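Local coordinates for protein glycogen synthase (Cyanobacterium sp. CLg1, PDB 6GNF) that belongs to the bacterial glycogen and starch synthases, two-domain glycosyltransferases, and holds adenosine-5'-diphosphate and a glycan in the model, at residues Glu85-His93 and His101-Tyr109. Residues are numbered along the deposited sequence; the frame is centred on the assembly and turned at random.
With SO4 (sulfate ion), chain G.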
# COMPACT_ATOMS: atom_id res chain seq x y z
N GLU A 85 4.97 29.78 7.27
CA GLU A 85 5.86 30.43 6.32
C GLU A 85 5.30 30.33 4.89
O GLU A 85 4.88 29.27 4.44
CB GLU A 85 7.26 29.81 6.38
CG GLU A 85 8.26 30.33 5.36
CD GLU A 85 9.43 29.37 5.09
OE1 GLU A 85 10.40 29.35 5.88
OE2 GLU A 85 9.39 28.65 4.06
N LYS A 86 5.34 31.45 4.18
CA LYS A 86 4.98 31.52 2.76
C LYS A 86 6.17 31.05 1.93
O LYS A 86 7.30 31.44 2.19
CB LYS A 86 4.60 32.95 2.37
CG LYS A 86 3.11 33.28 2.43
CD LYS A 86 2.44 32.90 3.75
CE LYS A 86 2.95 33.69 4.95
NZ LYS A 86 2.88 35.17 4.76
N THR A 87 5.92 30.20 0.94
CA THR A 87 7.00 29.66 0.11
C THR A 87 6.48 29.37 -1.30
O THR A 87 5.33 29.67 -1.60
CB THR A 87 7.63 28.41 0.79
OG1 THR A 87 8.85 28.08 0.13
CG2 THR A 87 6.66 27.23 0.77
N ASN A 88 7.34 28.84 -2.17
CA ASN A 88 6.98 28.51 -3.55
C ASN A 88 7.35 27.08 -3.85
O ASN A 88 8.34 26.60 -3.37
CB ASN A 88 7.75 29.37 -4.54
CG ASN A 88 7.41 30.82 -4.44
OD1 ASN A 88 8.24 31.61 -4.00
ND2 ASN A 88 6.18 31.19 -4.78
N VAL A 89 6.56 26.42 -4.69
CA VAL A 89 6.97 25.15 -5.27
C VAL A 89 7.21 25.35 -6.77
O VAL A 89 6.71 26.30 -7.36
CB VAL A 89 5.95 24.03 -5.00
CG1 VAL A 89 5.85 23.78 -3.51
CG2 VAL A 89 4.58 24.37 -5.58
N ARG A 90 8.09 24.52 -7.34
CA ARG A 90 8.21 24.38 -8.79
C ARG A 90 7.57 23.05 -9.16
O ARG A 90 7.43 22.18 -8.31
CB ARG A 90 9.67 24.38 -9.22
CG ARG A 90 10.42 25.67 -8.94
CD ARG A 90 11.85 25.61 -9.47
NE ARG A 90 12.61 24.52 -8.87
CZ ARG A 90 13.77 24.04 -9.33
NH1 ARG A 90 14.34 24.55 -10.42
NH2 ARG A 90 14.37 23.03 -8.70
N TYR A 91 7.13 22.93 -10.41
CA TYR A 91 6.54 21.69 -10.89
C TYR A 91 7.42 21.10 -11.98
O TYR A 91 7.85 21.79 -12.91
CB TYR A 91 5.14 21.93 -11.45
CG TYR A 91 4.13 22.42 -10.44
CD1 TYR A 91 3.54 21.54 -9.53
CD2 TYR A 91 3.73 23.75 -10.41
CE1 TYR A 91 2.60 21.98 -8.61
CE2 TYR A 91 2.80 24.21 -9.48
CZ TYR A 91 2.23 23.32 -8.58
OH TYR A 91 1.29 23.79 -7.66
N PHE A 92 7.76 19.83 -11.82
CA PHE A 92 8.43 19.07 -12.85
C PHE A 92 7.40 18.11 -13.43
O PHE A 92 6.40 17.82 -12.78
CB PHE A 92 9.63 18.31 -12.28
CG PHE A 92 10.83 19.18 -12.01
CD1 PHE A 92 10.79 20.15 -11.02
CD2 PHE A 92 11.98 19.04 -12.76
CE1 PHE A 92 11.88 20.95 -10.77
CE2 PHE A 92 13.08 19.84 -12.52
CZ PHE A 92 13.03 20.80 -11.52
N HIS A 93 7.68 17.61 -14.62
CA HIS A 93 6.68 16.90 -15.41
C HIS A 93 7.32 15.78 -16.21
O HIS A 93 8.32 16.01 -16.87
CB HIS A 93 5.98 17.90 -16.34
CG HIS A 93 4.89 17.31 -17.18
ND1 HIS A 93 4.36 17.97 -18.26
CD2 HIS A 93 4.25 16.12 -17.12
CE1 HIS A 93 3.43 17.22 -18.83
NE2 HIS A 93 3.35 16.09 -18.15
N HIS A 101 2.84 12.61 -15.08
CA HIS A 101 3.30 12.59 -13.70
C HIS A 101 3.86 13.96 -13.40
O HIS A 101 4.76 14.44 -14.08
CB HIS A 101 4.36 11.52 -13.51
CG HIS A 101 3.90 10.16 -13.91
ND1 HIS A 101 2.86 9.51 -13.27
CD2 HIS A 101 4.31 9.33 -14.89
CE1 HIS A 101 2.66 8.34 -13.84
NE2 HIS A 101 3.53 8.20 -14.83
N ILE A 102 3.22 14.64 -12.46
CA ILE A 102 3.64 15.95 -12.03
C ILE A 102 4.32 15.80 -10.68
O ILE A 102 3.79 15.16 -9.77
CB ILE A 102 2.43 16.90 -11.87
CG1 ILE A 102 1.53 16.86 -13.12
CG2 ILE A 102 2.90 18.31 -11.55
CD1 ILE A 102 2.24 17.13 -14.40
N TRP A 103 5.48 16.42 -10.54
CA TRP A 103 6.27 16.31 -9.33
C TRP A 103 6.45 17.67 -8.69
O TRP A 103 6.94 18.61 -9.31
CB TRP A 103 7.63 15.73 -9.65
CG TRP A 103 7.58 14.51 -10.50
CD1 TRP A 103 7.92 14.42 -11.81
CD2 TRP A 103 7.18 13.19 -10.09
NE1 TRP A 103 7.76 13.13 -12.25
CE2 TRP A 103 7.32 12.35 -11.21
CE3 TRP A 103 6.73 12.64 -8.89
CZ2 TRP A 103 7.02 11.00 -11.18
CZ3 TRP A 103 6.43 11.28 -8.85
CH2 TRP A 103 6.57 10.48 -9.99
N VAL A 104 6.07 17.76 -7.42
CA VAL A 104 6.15 19.00 -6.68
C VAL A 104 7.54 19.14 -6.09
O VAL A 104 7.95 18.34 -5.26
CB VAL A 104 5.10 19.03 -5.56
CG1 VAL A 104 5.12 20.37 -4.84
CG2 VAL A 104 3.71 18.76 -6.13
N ASP A 105 8.25 20.18 -6.50
CA ASP A 105 9.64 20.36 -6.12
C ASP A 105 9.81 21.41 -5.02
O ASP A 105 9.35 22.54 -5.15
CB ASP A 105 10.48 20.75 -7.32
CG ASP A 105 11.95 20.97 -6.97
OD1 ASP A 105 12.67 20.02 -6.60
OD2 ASP A 105 12.40 22.14 -7.08
N HIS A 106 10.50 21.03 -3.95
CA HIS A 106 10.81 21.92 -2.85
C HIS A 106 11.96 21.33 -2.05
O HIS A 106 12.09 20.11 -1.96
CB HIS A 106 9.60 22.10 -1.93
CG HIS A 106 9.69 23.29 -1.03
ND1 HIS A 106 10.41 23.28 0.15
CD2 HIS A 106 9.17 24.53 -1.15
CE1 HIS A 106 10.33 24.47 0.72
NE2 HIS A 106 9.58 25.25 -0.05
N HIS A 107 12.76 22.19 -1.43
CA HIS A 107 13.90 21.77 -0.62
C HIS A 107 13.53 20.69 0.42
O HIS A 107 14.29 19.76 0.62
CB HIS A 107 14.57 23.03 -0.00
CG HIS A 107 15.47 22.75 1.16
ND1 HIS A 107 16.81 22.45 0.99
CD2 HIS A 107 15.26 22.81 2.49
CE1 HIS A 107 17.37 22.30 2.18
NE2 HIS A 107 16.45 22.51 3.10
N VAL A 108 12.34 20.76 1.00
CA VAL A 108 11.96 19.83 2.06
C VAL A 108 11.63 18.44 1.55
O VAL A 108 11.49 17.54 2.36
CB VAL A 108 10.76 20.34 2.91
CG1 VAL A 108 11.03 21.73 3.45
CG2 VAL A 108 9.45 20.32 2.12
N TYR A 109 11.42 18.29 0.24
CA TYR A 109 11.21 16.97 -0.34
C TYR A 109 12.51 16.38 -0.86
O TYR A 109 12.78 15.20 -0.63
CB TYR A 109 10.21 17.01 -1.49
CG TYR A 109 8.84 17.52 -1.13
CD1 TYR A 109 8.15 17.03 -0.02
CD2 TYR A 109 8.21 18.47 -1.92
CE1 TYR A 109 6.90 17.49 0.30
CE2 TYR A 109 6.95 18.94 -1.60
CZ TYR A 109 6.30 18.44 -0.49
OH TYR A 109 5.06 18.91 -0.17
S SO4 G . 17.31 20.85 -10.11
O1 SO4 G . 16.80 22.22 -10.37
O2 SO4 G . 16.85 20.34 -8.79
O3 SO4 G . 18.79 20.91 -10.09
O4 SO4 G . 16.86 19.94 -11.18
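R90 pairs with D105 and F92 with W103 across an antiparallel beta hairpin, strands 85-96 and 99-105, near one edge of the mixed sheet in the starch synthase catalytic domain. At both hydrogen-bonded pairs the backbone N-H and C=O groups satisfy each other; the F92 N to W103 O bond, 2.9 Å, is nearly straight at 173°. Strand 72-82 takes the other edge of 85-93, where V89 and Y91 bond to Q78 and T74.

On the face carrying R90, F92, W103 and D105, the arginine reaches D105 side-on in a salt bridge. R90 NE and NH2 both donate to D105 OD2, NH2 at 2.7 Å, and both come from the same face of the carboxylate, whose plane is turned 58° from the guanidinium. R90 runs alongside D105, pointing the same way, and a bend at chi3 (-59°) turns NE and NH2 onto OD2. D105 OD1 goes instead to R64, so both carboxylate oxygens are satisfied by arginines. NH2 of R90 also donates to sulfate O1 at 3.1 Å, NH1 only weakly; the sulfate, probably from the crystallisation liquor, takes a further bond from R64. F92 CE1 lies over one face of the R90 guanidinium and touches D105 CB at 3.7 Å.

The other face is mostly apolar: V89 CG1 meets V104 CG1 at 3.7 Å, Y91 CD1 packs on I102 CG2, and I102 CD1 sits over the H93 ring. The polar ends of Y91 and H93 are satisfied outside the two segments, Y91 OH by A142 O and H93 NE2 by D100 OD1.

Strand 99-105 ends at D105, and H106, at the N-cap of helix 107-110, still reaches 85-93. H106 ND1 accepts from V108 N in the ring plane, and at the ring edge H106 NE2 shares a 2.9 Å hydrogen bond with T87 OG1.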